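PDB 3NCO: endoglucanase FnCel5A from Fervidobacterium nodosum, which probably hydrolyses internal beta-1,4-glucosidic bonds of cellulose, as a TIM-barrel enzyme of glycoside hydrolase family 5. Local coordinates for residues His22-Gly27 with Arg53-Val58; Val98-His103 with Glu121-Val126; Pro207-His212 with Ile224-Glu229; Gly214-Ser219 with Tyr264-Met269. One frame throughout, in Å; residues are numbered along the deposited sequence.

Contact 1 (His22-Gly27 with Arg53-Val58); sequences HGINMG and RGFDSV
H22 and D56 fasten two neighbouring strands of the barrel at their N-terminal ends through a pair of almost straight hydrogen bonds. D56 N donates to H22 O at 2.7 Å, and H22 N donates to D56 OD2 at 2.9 Å, on the lone pair of OD2 that faces away from OD1. With D56 CG anti to its carbonyl carbon (chi1 -55°), the carboxylate reaches that amide. This is the wetter end: a water spans D56 OD2 and H22 ND1, while H22 NE2 is bonded to E284. With an alanine at D56 the carboxylate is gone, which would probably leave H22 N without its acceptor.

Further along, the side chains are buried and pack on one another. I24 N donates to S57 O at 3.1 Å, and I24 CB sits over the F55 ring face, 4.3 Å from its centroid. Selenomethionine M26 presses CG on V58 CG2 at a tight 3.5 Å. S57 OG, bonded to I20 O, lies 3.3 Å from G23 CA, where any side chain would clash.

Helix 44-53 links the two strands as a beta-alpha-beta unit and lays I50 on I24, M26 and F55; L318 of helix 313-318 touches H22 and F55, and strand 289-292 flanks 22-25.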
loop_
_atom_site.group_PDB
_atom_site.type_symbol
_atom_site.label_atom_id
_atom_site.label_comp_id
_atom_site.label_asym_id
_atom_site.label_seq_id
_atom_site.Cartn_x
_atom_site.Cartn_y
_atom_site.Cartn_z
ATOM N N HIS A 22 -7.593 0.450 10.265
ATOM C CA HIS A 22 -6.709 1.582 10.139
ATOM C C HIS A 22 -5.261 1.126 10.290
ATOM O O HIS A 22 -4.844 0.681 11.373
ATOM C CB HIS A 22 -7.030 2.632 11.191
ATOM C CG HIS A 22 -8.374 3.293 11.026
ATOM N ND1 HIS A 22 -9.561 2.593 11.052
ATOM C CD2 HIS A 22 -8.719 4.601 10.899
ATOM C CE1 HIS A 22 -10.578 3.437 10.938
ATOM N NE2 HIS A 22 -10.095 4.661 10.840
ATOM N N GLY A 23 -4.528 1.238 9.177
ATOM C CA GLY A 23 -3.189 0.698 9.094
ATOM C C GLY A 23 -2.141 1.748 8.832
ATOM O O GLY A 23 -2.448 2.971 8.784
ATOM N N ILE A 24 -0.901 1.264 8.710
ATOM C CA ILE A 24 0.211 2.172 8.358
ATOM C C ILE A 24 1.228 1.451 7.475
ATOM O O ILE A 24 1.367 0.234 7.536
ATOM C CB ILE A 24 0.825 2.741 9.647
ATOM C CG1 ILE A 24 1.724 4.025 9.451
ATOM C CG2 ILE A 24 1.523 1.604 10.443
ATOM C CD1 ILE A 24 2.084 4.612 10.729
ATOM N N ASN A 25 1.908 2.219 6.611
ATOM C CA ASN A 25 2.936 1.682 5.748
ATOM C C ASN A 25 4.269 1.761 6.453
ATOM O O ASN A 25 4.626 2.824 6.986
ATOM C CB ASN A 25 3.039 2.547 4.494
ATOM C CG ASN A 25 1.940 2.252 3.486
ATOM O OD1 ASN A 25 2.115 1.378 2.650
ATOM N ND2 ASN A 25 0.802 2.912 3.584
HETATM N N MSE A 26 4.988 0.641 6.364
HETATM C CA MSE A 26 6.337 0.558 6.945
HETATM C C MSE A 26 7.274 0.655 5.756
HETATM O O MSE A 26 7.812 -0.352 5.254
HETATM C CB MSE A 26 6.420 -0.687 7.847
HETATM C CG MSE A 26 6.105 -0.241 9.399
HETATM SE SE MSE A 26 8.218 0.300 9.765
HETATM C CE MSE A 26 9.041 1.429 8.494
ATOM N N GLY A 27 7.378 1.895 5.298
ATOM C CA GLY A 27 8.062 2.298 4.066
ATOM C C GLY A 27 9.467 2.882 4.195
ATOM O O GLY A 27 9.933 3.232 5.307
ATOM N N ARG A 53 -0.087 1.794 19.660
ATOM C CA ARG A 53 -0.729 3.073 19.321
ATOM C C ARG A 53 -2.160 2.883 18.851
ATOM O O ARG A 53 -2.983 3.823 18.956
ATOM C CB ARG A 53 0.112 3.863 18.305
ATOM C CG ARG A 53 -0.463 5.230 17.937
ATOM C CD ARG A 53 -0.587 6.161 19.190
ATOM N NE ARG A 53 -1.129 7.484 18.866
ATOM C CZ ARG A 53 -2.437 7.737 18.744
ATOM N NH1 ARG A 53 -3.325 6.757 18.930
ATOM N NH2 ARG A 53 -2.865 8.967 18.425
ATOM N N GLY A 54 -2.457 1.672 18.362
ATOM C CA GLY A 54 -3.828 1.298 18.051
ATOM C C GLY A 54 -4.098 1.044 16.569
ATOM O O GLY A 54 -5.243 0.854 16.185
ATOM N N PHE A 55 -3.038 1.014 15.741
ATOM C CA PHE A 55 -3.198 0.591 14.333
ATOM C C PHE A 55 -3.604 -0.890 14.282
ATOM O O PHE A 55 -3.242 -1.654 15.198
ATOM C CB PHE A 55 -1.891 0.823 13.549
ATOM C CG PHE A 55 -1.594 2.290 13.353
ATOM C CD1 PHE A 55 -2.240 3.004 12.358
ATOM C CD2 PHE A 55 -0.711 2.960 14.194
ATOM C CE1 PHE A 55 -1.991 4.374 12.154
ATOM C CE2 PHE A 55 -0.491 4.329 14.068
ATOM C CZ PHE A 55 -1.101 5.043 13.008
ATOM N N ASP A 56 -4.360 -1.267 13.234
ATOM C CA ASP A 56 -4.767 -2.667 13.070
ATOM C C ASP A 56 -3.852 -3.473 12.173
ATOM O O ASP A 56 -3.849 -4.702 12.255
ATOM C CB ASP A 56 -6.182 -2.741 12.482
ATOM C CG ASP A 56 -7.199 -1.971 13.298
ATOM O OD1 ASP A 56 -7.428 -2.310 14.473
ATOM O OD2 ASP A 56 -7.741 -0.987 12.733
ATOM N N SER A 57 -3.114 -2.791 11.300
ATOM C CA SER A 57 -2.401 -3.518 10.243
ATOM C C SER A 57 -1.199 -2.719 9.762
ATOM O O SER A 57 -1.091 -1.507 10.029
ATOM C CB SER A 57 -3.360 -3.773 9.078
ATOM O OG SER A 57 -3.733 -2.535 8.496
ATOM N N VAL A 58 -0.298 -3.432 9.105
ATOM C CA VAL A 58 0.877 -2.787 8.537
ATOM C C VAL A 58 1.046 -3.258 7.112
ATOM O O VAL A 58 0.877 -4.437 6.807
ATOM C CB VAL A 58 2.174 -3.160 9.384
ATOM C CG1 VAL A 58 2.398 -4.652 9.535
ATOM C CG2 VAL A 58 3.384 -2.383 8.965
HETATM O O HOH W 1 -10.285 0.226 12.450
#

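Contact 2 (Val98-His103 with Glu121-Val126); sequences VIINCH and EIWKQV
I100 of the third barrel strand and C102 in the loop after it meet W123 and V126 of helix 112-130, and so illustrate how a beta/alpha barrel fills the layer between its sheet and its outer helices. The axes of strand 98-101 and helix 121-126 run 11.6 Å apart at 147°, a separation spanned by side chains without any hydrogen bond across the pair.

W123 does most of the bridging. Its indole comes in edge first toward I100: CH2 lies 3.8 Å from I100 O, which sits in the plane of the ring system, while NE1 lies 3.9 Å from C102 CB, which approaches obliquely. That NE1 is not left to an apolar neighbour, since it is hydrogen-bonded to I141 O just past the next strand, a bond that helps to fix the rotation of the indole. A ring from that strand, F139, meets the indole with planes at about 45°.

Beside this, about one helical turn on, I100 CD1 touches V126 CG1 at 3.9 Å, the two side chains sliding past each other in opposite directions. I100 CG1 stands between its backbone N and carbonyl carbon (chi1 65°), and the chain is extended beyond it, which carries CD1 out to the helix. V88 of helix 78-93 packs against the same isoleucine. N101, by contrast, turns its side chain away from the helix, and its OD1 accepts from I62 N.

Apolar side chains on the outward face of a strand, packed against the helix layer, while alternate residues such as N101 turn inward, are characteristic of a TIM barrel.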
loop_
_atom_site.group_PDB
_atom_site.type_symbol
_atom_site.label_atom_id
_atom_site.label_comp_id
_atom_site.label_asym_id
_atom_site.label_seq_id
_atom_site.Cartn_x
_atom_site.Cartn_y
_atom_site.Cartn_z
ATOM N N VAL A 98 -1.051 -8.120 8.227
ATOM C CA VAL A 98 0.165 -7.729 7.527
ATOM C C VAL A 98 -0.098 -7.870 6.033
ATOM O O VAL A 98 -0.626 -8.927 5.608
ATOM C CB VAL A 98 1.351 -8.633 7.926
ATOM C CG1 VAL A 98 2.599 -8.197 7.179
ATOM C CG2 VAL A 98 1.516 -8.609 9.475
ATOM N N ILE A 99 0.272 -6.821 5.267
ATOM C CA ILE A 99 0.139 -6.842 3.807
ATOM C C ILE A 99 1.573 -6.798 3.279
ATOM O O ILE A 99 2.315 -5.879 3.617
ATOM C CB ILE A 99 -0.656 -5.612 3.305
ATOM C CG1 ILE A 99 -2.156 -5.620 3.713
ATOM C CG2 ILE A 99 -0.634 -5.568 1.771
ATOM C CD1 ILE A 99 -2.795 -4.262 3.711
ATOM N N ILE A 100 1.982 -7.822 2.505
ATOM C CA ILE A 100 3.316 -7.768 1.871
ATOM C C ILE A 100 3.085 -7.642 0.347
ATOM O O ILE A 100 2.210 -8.350 -0.197
ATOM C CB ILE A 100 4.215 -9.015 2.233
ATOM C CG1 ILE A 100 3.615 -10.341 1.666
ATOM C CG2 ILE A 100 4.618 -9.080 3.790
ATOM C CD1 ILE A 100 4.556 -11.572 1.974
ATOM N N ASN A 101 3.881 -6.795 -0.315
ATOM C CA ASN A 101 3.598 -6.426 -1.719
ATOM C C ASN A 101 4.915 -6.723 -2.499
ATOM O O ASN A 101 5.917 -7.171 -1.947
ATOM C CB ASN A 101 3.071 -4.941 -1.887
ATOM C CG ASN A 101 4.174 -3.861 -1.810
ATOM O OD1 ASN A 101 5.378 -4.180 -1.668
ATOM N ND2 ASN A 101 3.767 -2.560 -1.868
ATOM N N CYS A 102 4.909 -6.429 -3.809
ATOM C CA CYS A 102 6.149 -6.146 -4.503
ATOM C C CYS A 102 6.082 -4.683 -4.959
ATOM O O CYS A 102 5.031 -4.206 -5.392
ATOM C CB CYS A 102 6.243 -7.083 -5.697
ATOM S SG CYS A 102 7.822 -6.993 -6.644
ATOM N N HIS A 103 7.213 -3.989 -4.880
ATOM C CA HIS A 103 7.268 -2.527 -4.926
ATOM C C HIS A 103 8.568 -2.140 -5.647
ATOM O O HIS A 103 9.607 -2.844 -5.580
ATOM C CB HIS A 103 7.311 -2.026 -3.494
ATOM C CG HIS A 103 6.682 -0.690 -3.223
ATOM N ND1 HIS A 103 7.269 0.534 -3.479
ATOM C CD2 HIS A 103 5.547 -0.415 -2.558
ATOM C CE1 HIS A 103 6.520 1.506 -2.962
ATOM N NE2 HIS A 103 5.455 0.953 -2.430
ATOM N N GLU A 121 7.352 -15.250 -11.499
ATOM C CA GLU A 121 8.267 -16.160 -10.777
ATOM C C GLU A 121 8.541 -15.699 -9.346
ATOM O O GLU A 121 8.588 -16.525 -8.434
ATOM C CB GLU A 121 9.592 -16.292 -11.507
ATOM C CG GLU A 121 9.487 -16.978 -12.878
ATOM C CD GLU A 121 8.712 -18.307 -12.827
ATOM O OE1 GLU A 121 9.061 -19.178 -11.997
ATOM O OE2 GLU A 121 7.743 -18.498 -13.594
ATOM N N ILE A 122 8.660 -14.393 -9.135
ATOM C CA ILE A 122 8.793 -13.866 -7.754
ATOM C C ILE A 122 7.622 -14.326 -6.920
ATOM O O ILE A 122 7.781 -14.887 -5.836
ATOM C CB ILE A 122 8.898 -12.310 -7.752
ATOM C CG1 ILE A 122 10.291 -11.924 -8.231
ATOM C CG2 ILE A 122 8.604 -11.707 -6.339
ATOM C CD1 ILE A 122 10.427 -10.457 -8.642
ATOM N N TRP A 123 6.426 -14.118 -7.433
ATOM C CA TRP A 123 5.239 -14.462 -6.675
ATOM C C TRP A 123 5.034 -15.970 -6.494
ATOM O O TRP A 123 4.479 -16.415 -5.462
ATOM C CB TRP A 123 4.014 -13.749 -7.237
ATOM C CG TRP A 123 3.863 -12.391 -6.522
ATOM C CD1 TRP A 123 4.051 -11.098 -7.052
ATOM C CD2 TRP A 123 3.582 -12.211 -5.144
ATOM N NE1 TRP A 123 3.847 -10.157 -6.065
ATOM C CE2 TRP A 123 3.587 -10.816 -4.880
ATOM C CE3 TRP A 123 3.322 -13.113 -4.099
ATOM C CZ2 TRP A 123 3.320 -10.302 -3.591
ATOM C CZ3 TRP A 123 3.049 -12.628 -2.853
ATOM C CH2 TRP A 123 3.050 -11.222 -2.574
ATOM N N LYS A 124 5.458 -16.767 -7.469
ATOM C CA LYS A 124 5.383 -18.221 -7.272
ATOM C C LYS A 124 6.179 -18.587 -6.014
ATOM O O LYS A 124 5.737 -19.399 -5.169
ATOM C CB LYS A 124 5.956 -18.924 -8.494
ATOM C CG LYS A 124 5.985 -20.432 -8.360
ATOM C CD LYS A 124 6.404 -21.035 -9.700
ATOM C CE LYS A 124 6.231 -22.586 -9.723
ATOM N NZ LYS A 124 4.753 -22.961 -9.886
ATOM N N GLN A 125 7.344 -17.981 -5.880
ATOM C CA GLN A 125 8.208 -18.234 -4.747
ATOM C C GLN A 125 7.690 -17.655 -3.422
ATOM O O GLN A 125 7.809 -18.313 -2.383
ATOM C CB GLN A 125 9.566 -17.659 -5.031
ATOM C CG GLN A 125 10.266 -18.473 -6.080
ATOM C CD GLN A 125 11.579 -17.834 -6.419
ATOM O OE1 GLN A 125 12.514 -17.931 -5.649
ATOM N NE2 GLN A 125 11.629 -17.087 -7.526
ATOM N N VAL A 126 7.230 -16.421 -3.422
ATOM C CA VAL A 126 6.753 -15.794 -2.188
ATOM C C VAL A 126 5.500 -16.540 -1.696
ATOM O O VAL A 126 5.402 -16.911 -0.481
ATOM C CB VAL A 126 6.423 -14.319 -2.389
ATOM C CG1 VAL A 126 5.877 -13.732 -1.055
ATOM C CG2 VAL A 126 7.659 -13.540 -2.882
#

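Contact 3 (Pro207-His212 with Ile224-Glu229); sequences PFNFTH and IGVKWE
W228 CB sits squarely over the face of the F210 ring, 3.6 Å from its centroid and only 7° off the normal, a CH-pi contact centred on the ring. The edge of the same ring is met in its plane by V226 O, 3.3 Å from F210 CD1. Beyond CB, the indole of W228 turns so that its five-membered ring lies oblique to F210, the planes at 42°. P207 CD then packs on W228 CD1 at 3.9 Å, while the valine branches rest on the backbone, V226 CB lying 3.8 Å from N209 O.

One step out, the short helix 208-211 sets these groups in place. P207, preceded by a cis peptide bond, is its N-cap residue, and P207 O accepts from both F210 N and T211 N. F210 CG lies anti to the backbone N (chi1 171°), which sends the ring across to W228. Q213 clasps both segments, bonding F210 O and V226 N, and W228 N is bonded to S271 OG. W275 of helix 269-285 meets W228 edge-to-face and also touches F210.

Shrinking F210 to an alanine removes the ring on which W228 CB rests and is likely to open a gap beside W228 and leave its indole less firmly placed. With no direct hydrogen bond between the two segments, their adhesion rests on aromatic and aliphatic packing, and the polar clasp comes from Q213.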
loop_
_atom_site.group_PDB
_atom_site.type_symbol
_atom_site.label_atom_id
_atom_site.label_comp_id
_atom_site.label_asym_id
_atom_site.label_seq_id
_atom_site.Cartn_x
_atom_site.Cartn_y
_atom_site.Cartn_z
ATOM N N PRO A 207 -4.946 17.155 -3.240
ATOM C CA PRO A 207 -4.307 17.836 -4.392
ATOM C C PRO A 207 -2.818 17.526 -4.382
ATOM O O PRO A 207 -2.172 17.704 -3.335
ATOM C CB PRO A 207 -4.565 19.339 -4.106
ATOM C CG PRO A 207 -5.688 19.316 -3.134
ATOM C CD PRO A 207 -5.463 18.127 -2.270
ATOM N N PHE A 208 -2.284 17.014 -5.498
ATOM C CA PHE A 208 -0.888 16.580 -5.540
ATOM C C PHE A 208 0.056 17.744 -5.270
ATOM O O PHE A 208 1.110 17.542 -4.639
ATOM C CB PHE A 208 -0.575 15.944 -6.893
ATOM C CG PHE A 208 0.611 15.057 -6.889
ATOM C CD1 PHE A 208 0.475 13.726 -6.505
ATOM C CD2 PHE A 208 1.867 15.516 -7.325
ATOM C CE1 PHE A 208 1.566 12.859 -6.507
ATOM C CE2 PHE A 208 2.986 14.617 -7.346
ATOM C CZ PHE A 208 2.808 13.302 -6.936
ATOM N N ASN A 209 -0.348 18.961 -5.682
ATOM C CA ASN A 209 0.510 20.118 -5.411
ATOM C C ASN A 209 0.483 20.512 -3.935
ATOM O O ASN A 209 1.336 21.297 -3.476
ATOM C CB ASN A 209 0.237 21.303 -6.371
ATOM C CG ASN A 209 -1.106 22.001 -6.110
ATOM O OD1 ASN A 209 -1.941 21.530 -5.318
ATOM N ND2 ASN A 209 -1.344 23.094 -6.834
ATOM N N PHE A 210 -0.480 19.947 -3.186
ATOM C CA PHE A 210 -0.461 20.090 -1.735
ATOM C C PHE A 210 0.344 18.977 -1.065
ATOM O O PHE A 210 1.246 19.247 -0.259
ATOM C CB PHE A 210 -1.864 20.163 -1.116
ATOM C CG PHE A 210 -1.830 20.085 0.395
ATOM C CD1 PHE A 210 -1.343 21.164 1.148
ATOM C CD2 PHE A 210 -2.169 18.921 1.062
ATOM C CE1 PHE A 210 -1.236 21.077 2.525
ATOM C CE2 PHE A 210 -2.060 18.807 2.447
ATOM C CZ PHE A 210 -1.601 19.886 3.185
ATOM N N THR A 211 0.038 17.711 -1.384
ATOM C CA THR A 211 0.655 16.623 -0.627
ATOM C C THR A 211 2.126 16.443 -1.015
ATOM O O THR A 211 2.906 15.852 -0.246
ATOM C CB THR A 211 -0.048 15.279 -0.882
ATOM O OG1 THR A 211 0.112 14.920 -2.274
ATOM C CG2 THR A 211 -1.567 15.341 -0.439
ATOM N N HIS A 212 2.511 16.932 -2.205
ATOM C CA HIS A 212 3.905 16.731 -2.642
ATOM C C HIS A 212 4.653 18.036 -2.822
ATOM O O HIS A 212 5.716 18.041 -3.454
ATOM C CB HIS A 212 3.991 15.880 -3.926
ATOM C CG HIS A 212 3.622 14.462 -3.707
ATOM N ND1 HIS A 212 4.500 13.408 -3.900
ATOM C CD2 HIS A 212 2.472 13.923 -3.239
ATOM C CE1 HIS A 212 3.894 12.276 -3.567
ATOM N NE2 HIS A 212 2.665 12.560 -3.167
ATOM N N ILE A 224 6.422 25.371 -2.480
ATOM C CA ILE A 224 5.883 25.232 -1.120
ATOM C C ILE A 224 4.940 26.397 -0.735
ATOM O O ILE A 224 4.653 27.289 -1.559
ATOM C CB ILE A 224 6.950 25.038 -0.037
ATOM C CG1 ILE A 224 7.943 26.216 0.001
ATOM C CG2 ILE A 224 7.694 23.718 -0.246
ATOM C CD1 ILE A 224 8.529 26.402 1.370
ATOM N N GLY A 225 4.441 26.350 0.496
ATOM C CA GLY A 225 3.454 27.308 0.968
ATOM C C GLY A 225 2.021 27.064 0.528
ATOM O O GLY A 225 1.173 27.932 0.727
ATOM N N VAL A 226 1.754 25.886 -0.055
ATOM C CA VAL A 226 0.404 25.589 -0.541
ATOM C C VAL A 226 -0.428 25.104 0.663
ATOM O O VAL A 226 -0.042 24.162 1.337
ATOM C CB VAL A 226 0.445 24.524 -1.686
ATOM C CG1 VAL A 226 -0.955 24.093 -2.063
ATOM C CG2 VAL A 226 1.206 25.115 -2.866
ATOM N N LYS A 227 -1.563 25.754 0.945
ATOM C CA LYS A 227 -2.346 25.367 2.100
ATOM C C LYS A 227 -3.465 24.368 1.782
ATOM O O LYS A 227 -3.854 24.183 0.640
ATOM C CB LYS A 227 -2.941 26.609 2.780
ATOM C CG LYS A 227 -1.827 27.544 3.306
ATOM C CD LYS A 227 -2.377 28.820 3.893
ATOM C CE LYS A 227 -2.867 29.747 2.768
ATOM N NZ LYS A 227 -2.520 31.177 3.039
ATOM N N TRP A 228 -4.000 23.758 2.824
ATOM C CA TRP A 228 -5.225 23.003 2.689
ATOM C C TRP A 228 -6.017 23.297 3.964
ATOM O O TRP A 228 -5.597 22.953 5.065
ATOM C CB TRP A 228 -4.924 21.502 2.492
ATOM C CG TRP A 228 -6.177 20.726 2.003
ATOM C CD1 TRP A 228 -6.504 20.457 0.705
ATOM C CD2 TRP A 228 -7.252 20.202 2.810
ATOM N NE1 TRP A 228 -7.714 19.785 0.654
ATOM C CE2 TRP A 228 -8.183 19.601 1.926
ATOM C CE3 TRP A 228 -7.488 20.129 4.193
ATOM C CZ2 TRP A 228 -9.364 18.953 2.384
ATOM C CZ3 TRP A 228 -8.680 19.513 4.663
ATOM C CH2 TRP A 228 -9.603 18.930 3.749
ATOM N N GLU A 229 -7.181 23.938 3.814
ATOM C CA GLU A 229 -7.822 24.606 4.961
ATOM C C GLU A 229 -9.095 23.980 5.493
ATOM O O GLU A 229 -9.727 24.502 6.453
ATOM C CB GLU A 229 -8.045 26.075 4.612
ATOM C CG GLU A 229 -6.722 26.741 4.327
ATOM C CD GLU A 229 -6.928 28.142 3.903
ATOM O OE1 GLU A 229 -6.993 28.987 4.825
ATOM O OE2 GLU A 229 -7.067 28.389 2.679
#

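Contact 4 (Gly214-Ser219 with Tyr264-Met269); sequences GAEWVS and YSKADM
W217 turns the edge of its indole onto the face of Y264 in a T-shaped pair, the planes at 81° and the centroids of the six-membered rings 5.1 Å apart. W217 CH2 and CZ3 do the touching, CH2 at 3.8 Å from Y264 CE1 and set toward the rim of the phenol ring. With chi1 at 66°, W217 CG is tucked over its own backbone, which folds the indole back across the type I turn and over A215. A215 CB in turn packs on Y264 CD2 at 3.9 Å. The other face of the phenol is met by S265 OG, itself bonded to G298 O, and a water links Y264 OH with E216 N.

K266 meets the same loop in a different way. Its chain, extended beyond CG, runs along G214 to deliver NZ to G214 O at 2.9 Å, with the donor tilted 21° from the carbonyl plane. E216 crosses it at about a right angle, and OE2 forms a long salt bridge to NZ at 3.5 Å. At G214 a side chain would collide with K266 CD, and the positive phi also suits a glycine.

Both segments are loops following the sixth and seventh barrel strands, 198-204 and 256-261, on the C-terminal side where TIM barrels carry their active sites. Y264 lies beside helix 208-211 through its backbone bond to T211, and D268 caps the start of helix 269-285.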
loop_
_atom_site.group_PDB
_atom_site.type_symbol
_atom_site.label_atom_id
_atom_site.label_comp_id
_atom_site.label_asym_id
_atom_site.label_seq_id
_atom_site.Cartn_x
_atom_site.Cartn_y
_atom_site.Cartn_z
ATOM N N GLY A 214 7.276 20.760 -2.392
ATOM C CA GLY A 214 8.649 20.696 -1.878
ATOM C C GLY A 214 9.367 19.350 -1.982
ATOM O O GLY A 214 10.568 19.265 -1.661
ATOM N N ALA A 215 8.679 18.306 -2.421
ATOM C CA ALA A 215 9.280 16.981 -2.592
ATOM C C ALA A 215 10.265 17.050 -3.773
ATOM O O ALA A 215 9.856 17.254 -4.937
ATOM C CB ALA A 215 8.216 15.949 -2.819
ATOM N N GLU A 216 11.546 16.865 -3.479
ATOM C CA GLU A 216 12.585 17.060 -4.512
ATOM C C GLU A 216 12.628 15.976 -5.579
ATOM O O GLU A 216 13.189 16.190 -6.664
ATOM C CB GLU A 216 13.958 17.195 -3.850
ATOM C CG GLU A 216 14.050 18.425 -2.912
ATOM C CD GLU A 216 14.081 19.766 -3.657
ATOM O OE1 GLU A 216 14.516 19.803 -4.837
ATOM O OE2 GLU A 216 13.678 20.801 -3.066
ATOM N N TRP A 217 12.079 14.806 -5.282
ATOM C CA TRP A 217 12.014 13.734 -6.274
ATOM C C TRP A 217 10.955 13.934 -7.383
ATOM O O TRP A 217 10.811 13.104 -8.285
ATOM C CB TRP A 217 11.790 12.387 -5.573
ATOM C CG TRP A 217 10.462 12.233 -4.883
ATOM C CD1 TRP A 217 9.327 11.656 -5.407
ATOM C CD2 TRP A 217 10.125 12.621 -3.533
ATOM N NE1 TRP A 217 8.304 11.668 -4.470
ATOM C CE2 TRP A 217 8.761 12.264 -3.323
ATOM C CE3 TRP A 217 10.837 13.233 -2.489
ATOM C CZ2 TRP A 217 8.094 12.488 -2.098
ATOM C CZ3 TRP A 217 10.170 13.481 -1.276
ATOM C CH2 TRP A 217 8.806 13.101 -1.096
ATOM N N VAL A 218 10.149 14.974 -7.261
ATOM C CA VAL A 218 9.095 15.217 -8.261
ATOM C C VAL A 218 9.693 16.200 -9.244
ATOM O O VAL A 218 10.417 17.096 -8.834
ATOM C CB VAL A 218 7.841 15.812 -7.580
ATOM C CG1 VAL A 218 6.786 16.293 -8.621
ATOM C CG2 VAL A 218 7.252 14.781 -6.646
ATOM N N SER A 219 9.361 16.041 -10.519
ATOM C CA SER A 219 9.956 16.872 -11.570
ATOM C C SER A 219 8.845 17.591 -12.383
ATOM O O SER A 219 8.071 16.937 -13.047
ATOM C CB SER A 219 10.869 15.971 -12.445
ATOM O OG SER A 219 11.586 16.747 -13.384
ATOM N N TYR A 264 3.408 15.309 2.576
ATOM C CA TYR A 264 4.827 15.472 2.864
ATOM C C TYR A 264 5.058 16.557 3.915
ATOM O O TYR A 264 4.336 17.561 3.947
ATOM C CB TYR A 264 5.507 15.871 1.557
ATOM C CG TYR A 264 7.023 15.931 1.580
ATOM C CD1 TYR A 264 7.765 14.894 2.143
ATOM C CD2 TYR A 264 7.702 16.981 0.956
ATOM C CE1 TYR A 264 9.184 14.934 2.156
ATOM C CE2 TYR A 264 9.088 17.019 0.962
ATOM C CZ TYR A 264 9.807 15.995 1.576
ATOM O OH TYR A 264 11.183 16.033 1.547
ATOM N N SER A 265 6.135 16.403 4.693
ATOM C CA SER A 265 6.418 17.338 5.817
ATOM C C SER A 265 6.801 18.760 5.413
ATOM O O SER A 265 6.844 19.644 6.270
ATOM C CB SER A 265 7.498 16.760 6.736
ATOM O OG SER A 265 8.687 16.532 5.964
ATOM N N LYS A 266 7.049 19.009 4.134
ATOM C CA LYS A 266 7.245 20.413 3.718
ATOM C C LYS A 266 5.944 21.250 3.643
ATOM O O LYS A 266 6.001 22.493 3.593
ATOM C CB LYS A 266 8.105 20.520 2.451
ATOM C CG LYS A 266 9.541 20.053 2.684
ATOM C CD LYS A 266 10.400 20.505 1.495
ATOM C CE LYS A 266 11.842 19.992 1.554
ATOM N NZ LYS A 266 12.527 20.267 0.231
ATOM N N ALA A 267 4.795 20.566 3.665
ATOM C CA ALA A 267 3.484 21.174 3.864
ATOM C C ALA A 267 3.368 21.659 5.316
ATOM O O ALA A 267 3.938 21.060 6.256
ATOM C CB ALA A 267 2.364 20.137 3.550
ATOM N N ASP A 268 2.630 22.745 5.536
ATOM C CA ASP A 268 2.547 23.243 6.907
ATOM C C ASP A 268 1.743 22.252 7.768
ATOM O O ASP A 268 0.827 21.591 7.272
ATOM C CB ASP A 268 1.949 24.644 6.943
ATOM C CG ASP A 268 0.446 24.635 6.695
ATOM O OD1 ASP A 268 0.049 24.712 5.512
ATOM O OD2 ASP A 268 -0.320 24.585 7.694
HETATM N N MSE A 269 2.066 22.160 9.059
HETATM C CA MSE A 269 1.517 21.074 9.867
HETATM C C MSE A 269 -0.023 21.129 9.989
HETATM O O MSE A 269 -0.697 20.077 9.930
HETATM C CB MSE A 269 2.183 21.003 11.240
HETATM C CG MSE A 269 1.690 19.897 12.144
HETATM SE SE MSE A 269 2.057 18.156 11.318
HETATM C CE MSE A 269 3.989 18.010 11.731
HETATM O O HOH W 2 12.567 16.273 -0.885
#

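In the fold
All four contacts belong to one eight-stranded beta/alpha barrel. Contacts 1 and 2, centres about 19 Å apart, come first along the chain and in series; they share the sheet, where strand 57-60 runs beside 97-101 and V58 O probably accepts from I99 N. Contacts 3 and 4 lie with centres about 9 Å apart, across the chain's centre from contact 2, and their segments alternate in sequence. The loop after strand 198-204 thus folds against itself in contact 3 and against the loop after 256-261 in contact 4, tied by T211 and Y264. Contact 1 joins two strands of the wall and contact 2 packs an outer helix on it; the second pair knits together loops at its C-terminal end.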